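Local structure of 3-dehydroquinate dehydratase (Clostridium difficile, 3JS3) at residues 145-150 with 174-179; 51-56 with 81-86. The protein catalyses the cis-dehydration of 3-dehydroquinate to 3-dehydroshikimate, the third step of the chorismate pathway to aromatic amino acids, through a covalent imine (Schiff-base) intermediate. All coordinates share one frame; numbering follows the deposited sequence.

Interaction 1. Residues 145-150 with 174-179. With DHS (3-amino-4,5-dihydroxy-cyclohex-1-enecarboxylate), chain E.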
# COMPACT_ATOMS: atom_id res chain seq x y z
N SER A 145 -14.97 -4.94 18.76
CA SER A 145 -14.78 -5.29 17.38
C SER A 145 -16.03 -5.60 16.58
O SER A 145 -17.03 -6.13 17.09
CB SER A 145 -13.86 -6.51 17.32
OG SER A 145 -14.53 -7.64 17.84
N ASN A 146 -15.94 -5.34 15.29
CA ASN A 146 -17.05 -5.60 14.39
C ASN A 146 -16.50 -6.03 13.05
O ASN A 146 -15.61 -5.38 12.50
CB ASN A 146 -17.93 -4.38 14.25
CG ASN A 146 -19.09 -4.61 13.30
OD1 ASN A 146 -19.17 -3.96 12.26
ND2 ASN A 146 -19.98 -5.56 13.64
N HIS A 147 -17.05 -7.12 12.52
CA HIS A 147 -16.61 -7.69 11.26
C HIS A 147 -17.79 -7.90 10.31
O HIS A 147 -18.87 -8.30 10.75
CB HIS A 147 -15.94 -9.04 11.51
CG HIS A 147 -14.88 -9.01 12.56
ND1 HIS A 147 -15.16 -8.90 13.91
CD2 HIS A 147 -13.53 -9.13 12.47
CE1 HIS A 147 -14.03 -8.91 14.60
NE2 HIS A 147 -13.03 -9.05 13.75
N ASP A 148 -17.59 -7.61 9.04
CA ASP A 148 -18.62 -7.86 8.04
C ASP A 148 -17.91 -8.60 6.93
O ASP A 148 -17.13 -7.99 6.22
CB ASP A 148 -19.24 -6.57 7.53
CG ASP A 148 -20.41 -6.80 6.58
OD1 ASP A 148 -20.41 -7.81 5.82
OD2 ASP A 148 -21.32 -5.95 6.58
N PHE A 149 -18.17 -9.90 6.82
CA PHE A 149 -17.55 -10.76 5.78
C PHE A 149 -18.24 -10.78 4.39
O PHE A 149 -17.78 -11.49 3.48
CB PHE A 149 -17.41 -12.21 6.30
CG PHE A 149 -16.27 -12.39 7.28
CD1 PHE A 149 -15.07 -12.97 6.87
CD2 PHE A 149 -16.38 -11.96 8.58
CE1 PHE A 149 -14.00 -13.13 7.75
CE2 PHE A 149 -15.33 -12.11 9.48
CZ PHE A 149 -14.13 -12.71 9.06
N ASN A 150 -19.31 -10.03 4.22
CA ASN A 150 -20.01 -10.02 2.92
C ASN A 150 -20.00 -8.68 2.20
O ASN A 150 -20.05 -8.63 0.97
CB ASN A 150 -21.49 -10.43 3.11
CG ASN A 150 -21.65 -11.81 3.72
OD1 ASN A 150 -22.57 -12.04 4.49
ND2 ASN A 150 -20.74 -12.73 3.39
N LYS A 174 -12.47 -1.36 16.64
CA LYS A 174 -11.92 -2.15 15.56
C LYS A 174 -13.02 -2.57 14.60
O LYS A 174 -14.04 -3.11 15.03
CB LYS A 174 -11.31 -3.42 16.11
CG LYS A 174 -10.85 -4.35 15.02
CD LYS A 174 -10.33 -5.66 15.57
CE LYS A 174 -10.01 -6.60 14.45
NZ LYS A 174 -9.69 -8.00 14.87
N ILE A 175 -12.81 -2.33 13.30
CA ILE A 175 -13.77 -2.78 12.32
C ILE A 175 -13.04 -3.41 11.12
O ILE A 175 -12.07 -2.86 10.60
CB ILE A 175 -14.72 -1.64 11.86
CG1 ILE A 175 -15.99 -2.23 11.25
CG2 ILE A 175 -14.05 -0.70 10.86
CD1 ILE A 175 -17.08 -1.19 10.86
N ALA A 176 -13.50 -4.60 10.73
CA ALA A 176 -13.00 -5.29 9.55
C ALA A 176 -14.18 -5.43 8.57
O ALA A 176 -15.24 -5.87 8.96
CB ALA A 176 -12.46 -6.65 9.89
N VAL A 177 -13.98 -5.07 7.32
CA VAL A 177 -15.03 -5.16 6.30
C VAL A 177 -14.53 -5.91 5.07
O VAL A 177 -13.32 -6.06 4.89
CB VAL A 177 -15.54 -3.77 5.90
CG1 VAL A 177 -16.22 -3.08 7.09
CG2 VAL A 177 -14.41 -2.93 5.38
N MET A 178 -15.46 -6.38 4.24
CA MET A 178 -15.12 -7.14 3.04
C MET A 178 -15.48 -6.35 1.78
O MET A 178 -16.63 -5.88 1.61
CB MET A 178 -15.87 -8.48 3.02
CG MET A 178 -15.49 -9.41 1.86
SD MET A 178 -13.84 -10.15 2.02
CE MET A 178 -14.12 -11.32 3.35
N PRO A 179 -14.48 -6.17 0.89
CA PRO A 179 -14.78 -5.46 -0.34
C PRO A 179 -15.30 -6.41 -1.39
O PRO A 179 -14.93 -7.58 -1.42
CB PRO A 179 -13.42 -4.90 -0.76
CG PRO A 179 -12.43 -5.92 -0.25
CD PRO A 179 -13.04 -6.46 1.02
C1 DHS E . -8.09 -9.70 12.14
C3 DHS E . -9.10 -9.08 14.36
C4 DHS E . -8.39 -10.30 14.98
C5 DHS E . -8.16 -11.41 13.97
C6 DHS E . -7.41 -10.87 12.77
C7 DHS E . -7.77 -9.42 10.74
C2 DHS E . -8.91 -8.91 12.86
O2 DHS E . -9.20 -10.77 16.05
O3 DHS E . -7.35 -12.48 14.46
O4 DHS E . -8.59 -8.87 9.96
O5 DHS E . -6.64 -9.77 10.33
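The imidazole of His147 meets Lys174 with its edge: NE2 lies 3.7 Å from Lys174 NZ, and NZ and DHS C3 both sit near the ring plane. Ala176 comes to the same ring obliquely, its CB 3.7 Å from His147 CD2. The phenyl ring of Phe149 is likewise met at a slant, by the methyl CE of Met178; the bends of that chain at chi2 and chi3 (both 72°) bring Met178 CG and CE over Phe149 O.

Lys174 reaches the ligand fully stretched, CG anti to the backbone N (chi1 174°) and every later torsion also anti, and its NZ is bonded to DHS C3 at 1.3 Å. This is the Schiff-base lysine, trapped as a covalent adduct. His147, the proton donor/acceptor, has NE2 4.0 Å from DHS C3, while its ND1 is hydrogen-bonded to Glu90, which would fix the rotation of the ring.

Beneath these side chains two parallel strands run only 6° apart. Asn146 supplies both N and O: its N donates to Lys174 O, and its O accepts from Ala176 N at 2.9 Å. Asp148 N then donates to Ala176 O. This register puts Ser145, His147, Lys174 and Ala176 on one face of the sheet and Asn146 and Ile175 on the other. Asp148 OD1 accepts from Asn150 N at 2.9 Å, closing an Asx turn.

Strands 141-148 and 172-177 are joined through helix 155-167, which packs on the Asn146 and Ile175 side and whose Arg161 hydrogen-bonds Asn146 OD1. Strand 205-208 continues the sheet beyond Lys174, and Ser145 pairs on its other flank with strand 116-120.

Interaction 2. Residues 51-56 with 81-86. With DHS (3-amino-4,5-dihydroxy-cyclohex-1-enecarboxylate), chain E.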
# COMPACT_ATOMS: atom_id res chain seq x y z
N TRP A 51 -4.06 -14.05 21.29
CA TRP A 51 -4.42 -15.44 21.43
C TRP A 51 -5.86 -15.62 20.96
O TRP A 51 -6.82 -15.17 21.60
CB TRP A 51 -4.16 -15.98 22.84
CG TRP A 51 -4.54 -17.42 23.00
CD1 TRP A 51 -4.53 -18.36 22.03
CD2 TRP A 51 -4.91 -18.09 24.21
NE1 TRP A 51 -4.92 -19.56 22.54
CE2 TRP A 51 -5.15 -19.43 23.88
CE3 TRP A 51 -5.07 -17.68 25.53
CZ2 TRP A 51 -5.56 -20.37 24.82
CZ3 TRP A 51 -5.48 -18.61 26.48
CH2 TRP A 51 -5.72 -19.95 26.12
N ARG A 52 -6.00 -16.21 19.78
CA ARG A 52 -7.31 -16.51 19.21
C ARG A 52 -7.79 -17.81 19.86
O ARG A 52 -7.75 -18.88 19.27
CB ARG A 52 -7.24 -16.60 17.69
CG ARG A 52 -7.29 -15.26 17.00
CD ARG A 52 -8.67 -14.66 17.13
NE ARG A 52 -9.65 -15.59 16.57
CZ ARG A 52 -9.92 -15.70 15.26
NH1 ARG A 52 -9.31 -14.93 14.37
NH2 ARG A 52 -10.82 -16.56 14.85
N VAL A 53 -8.26 -17.68 21.09
CA VAL A 53 -8.72 -18.81 21.87
C VAL A 53 -9.87 -19.62 21.25
O VAL A 53 -10.05 -20.79 21.59
CB VAL A 53 -9.08 -18.37 23.31
CG1 VAL A 53 -10.32 -17.49 23.31
CG2 VAL A 53 -9.28 -19.60 24.20
N ASP A 54 -10.64 -19.02 20.34
CA ASP A 54 -11.72 -19.76 19.69
C ASP A 54 -11.20 -21.00 19.00
O ASP A 54 -11.97 -21.90 18.72
CB ASP A 54 -12.55 -18.92 18.71
CG ASP A 54 -11.71 -18.10 17.73
OD1 ASP A 54 -11.04 -17.16 18.18
OD2 ASP A 54 -11.76 -18.31 16.50
N PHE A 55 -9.90 -21.05 18.70
CA PHE A 55 -9.33 -22.25 18.06
C PHE A 55 -8.99 -23.37 19.05
O PHE A 55 -8.96 -24.53 18.69
CB PHE A 55 -8.09 -21.90 17.22
CG PHE A 55 -8.40 -21.24 15.91
CD1 PHE A 55 -8.79 -22.00 14.83
CD2 PHE A 55 -8.29 -19.87 15.75
CE1 PHE A 55 -9.08 -21.42 13.61
CE2 PHE A 55 -8.58 -19.27 14.54
CZ PHE A 55 -8.97 -20.05 13.46
N PHE A 56 -8.75 -23.00 20.31
CA PHE A 56 -8.38 -23.95 21.34
C PHE A 56 -9.48 -24.97 21.57
O PHE A 56 -10.59 -24.61 21.95
CB PHE A 56 -8.05 -23.19 22.63
CG PHE A 56 -7.52 -24.06 23.74
CD1 PHE A 56 -6.39 -24.83 23.55
CD2 PHE A 56 -8.12 -24.05 24.99
CE1 PHE A 56 -5.89 -25.62 24.58
CE2 PHE A 56 -7.62 -24.81 26.02
CZ PHE A 56 -6.50 -25.60 25.81
N LEU A 81 -0.27 -8.94 25.41
CA LEU A 81 -1.08 -10.05 24.96
C LEU A 81 -2.56 -9.72 24.89
O LEU A 81 -3.19 -9.38 25.91
CB LEU A 81 -0.88 -11.22 25.88
CG LEU A 81 -1.67 -12.52 25.68
CD1 LEU A 81 -1.32 -13.21 24.36
CD2 LEU A 81 -1.38 -13.41 26.87
N LEU A 82 -3.11 -9.84 23.68
CA LEU A 82 -4.53 -9.63 23.44
C LEU A 82 -5.24 -10.99 23.53
O LEU A 82 -4.81 -11.96 22.91
CB LEU A 82 -4.74 -9.09 22.02
CG LEU A 82 -6.19 -8.97 21.51
CD1 LEU A 82 -7.06 -8.13 22.47
CD2 LEU A 82 -6.23 -8.36 20.08
N PHE A 83 -6.35 -11.06 24.26
CA PHE A 83 -7.13 -12.31 24.36
C PHE A 83 -8.41 -12.09 23.56
O PHE A 83 -9.14 -11.11 23.80
CB PHE A 83 -7.46 -12.56 25.83
CG PHE A 83 -8.26 -13.79 26.09
CD1 PHE A 83 -9.60 -13.71 26.39
CD2 PHE A 83 -7.67 -15.03 26.08
CE1 PHE A 83 -10.32 -14.83 26.64
CE2 PHE A 83 -8.39 -16.14 26.33
CZ PHE A 83 -9.72 -16.05 26.59
N THR A 84 -8.69 -12.97 22.61
CA THR A 84 -9.86 -12.85 21.75
C THR A 84 -10.58 -14.18 21.52
O THR A 84 -9.97 -15.16 21.09
CB THR A 84 -9.42 -12.35 20.34
OG1 THR A 84 -8.62 -11.16 20.47
CG2 THR A 84 -10.63 -12.06 19.38
N PHE A 85 -11.86 -14.24 21.85
CA PHE A 85 -12.67 -15.36 21.45
C PHE A 85 -13.50 -14.77 20.29
O PHE A 85 -14.38 -13.93 20.51
CB PHE A 85 -13.60 -15.89 22.52
CG PHE A 85 -14.42 -17.10 22.06
CD1 PHE A 85 -14.02 -18.39 22.40
CD2 PHE A 85 -15.54 -16.94 21.26
CE1 PHE A 85 -14.74 -19.50 21.98
CE2 PHE A 85 -16.29 -18.06 20.82
CZ PHE A 85 -15.89 -19.32 21.16
N ARG A 86 -13.21 -15.19 19.06
CA ARG A 86 -13.94 -14.70 17.89
C ARG A 86 -15.17 -15.58 17.72
O ARG A 86 -15.03 -16.78 17.51
CB ARG A 86 -13.01 -14.77 16.67
CG ARG A 86 -13.60 -14.31 15.37
CD ARG A 86 -14.05 -12.87 15.38
NE ARG A 86 -12.98 -11.90 15.67
CZ ARG A 86 -12.94 -11.09 16.72
NH1 ARG A 86 -13.90 -11.08 17.61
NH2 ARG A 86 -11.93 -10.24 16.86
C1 DHS E . -8.09 -9.70 12.14
C3 DHS E . -9.10 -9.08 14.36
C4 DHS E . -8.39 -10.30 14.98
C5 DHS E . -8.16 -11.41 13.97
C6 DHS E . -7.41 -10.87 12.77
C7 DHS E . -7.77 -9.42 10.74
C2 DHS E . -8.91 -8.91 12.86
O2 DHS E . -9.20 -10.77 16.05
O3 DHS E . -7.35 -12.48 14.46
O4 DHS E . -8.59 -8.87 9.96
O5 DHS E . -6.64 -9.77 10.33
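Asp54 ties Arg52 and Arg86 together. Within 51-56, Arg52 and Asp54 form a bidentate salt bridge: Arg52 NE donates to Asp54 OD1 and Arg52 NH2 to Asp54 OD2, both at 2.6 Å, each oxygen using its syn lone pair almost within the guanidinium plane. Asp54 OD1 also accepts Arg86 N at 3.1 Å, from well above the carboxylate plane. Arg86 CB and CG cover one face of the Arg52 guanidinium and Phe55 CE2 the opposite one, which should hold it flat and limit its rotation.

Packing is close on the Trp51 and Phe83 side. The Phe83 edge points at the Trp51 face in an offset edge-to-face pair (planes at 68°, Phe83 CE2 to Trp51 CE3 3.7 Å), while Val53 CG1 approaches Phe83 CZ to 3.6 Å. Asp54 CB stands over the centre of the Phe85 ring in a CH-pi contact.

Pairing loosens only at the C-terminal end of the strands. Trp51 N to Leu82 O and Thr84 N to Trp51 O are well formed, but Val53 N to Thr84 O is weak, as Arg52 centres an inverse gamma turn. The side chains of Arg52 and Thr84 meet at CD to CG2, 4.0 Å. This is no solvent side: every touching residue is buried.

Arg52 NH1 donates to DHS O3 at 3.1 Å. Bends at chi2 and chi3 (61° and 59°) turn the Arg86 guanidinium to DHS O2, 2.9 Å from NH2; Glu120 and Asp118 salt-bridge it. Substrate-binding Arg52 and Arg86 lie at the C-terminal ends of parallel strands, where TIM barrels place their active sites; here it is that of a type I dehydroquinase.

In the fold
After strand 21-26 and helix 31-41 comes strand 48-52, the first to take part in either contact; interaction 2 closes the loop through helix 62-76 when strand 81-84 returns beside it. The chain then passes helix 98-110, strand 116-120 and helix 125-137 before strand 141-148, and interaction 1 closes a second loop around helix 155-167. The two are in series, neither nested nor crossed, each a parallel beta-alpha-beta unit of the same barrel sheet, with strand 116-120 between them. Their centres lie about 17 Å apart, yet they meet at Arg86, whose CZ is 3.2 Å from His147 CE1. DHS bridges them as well.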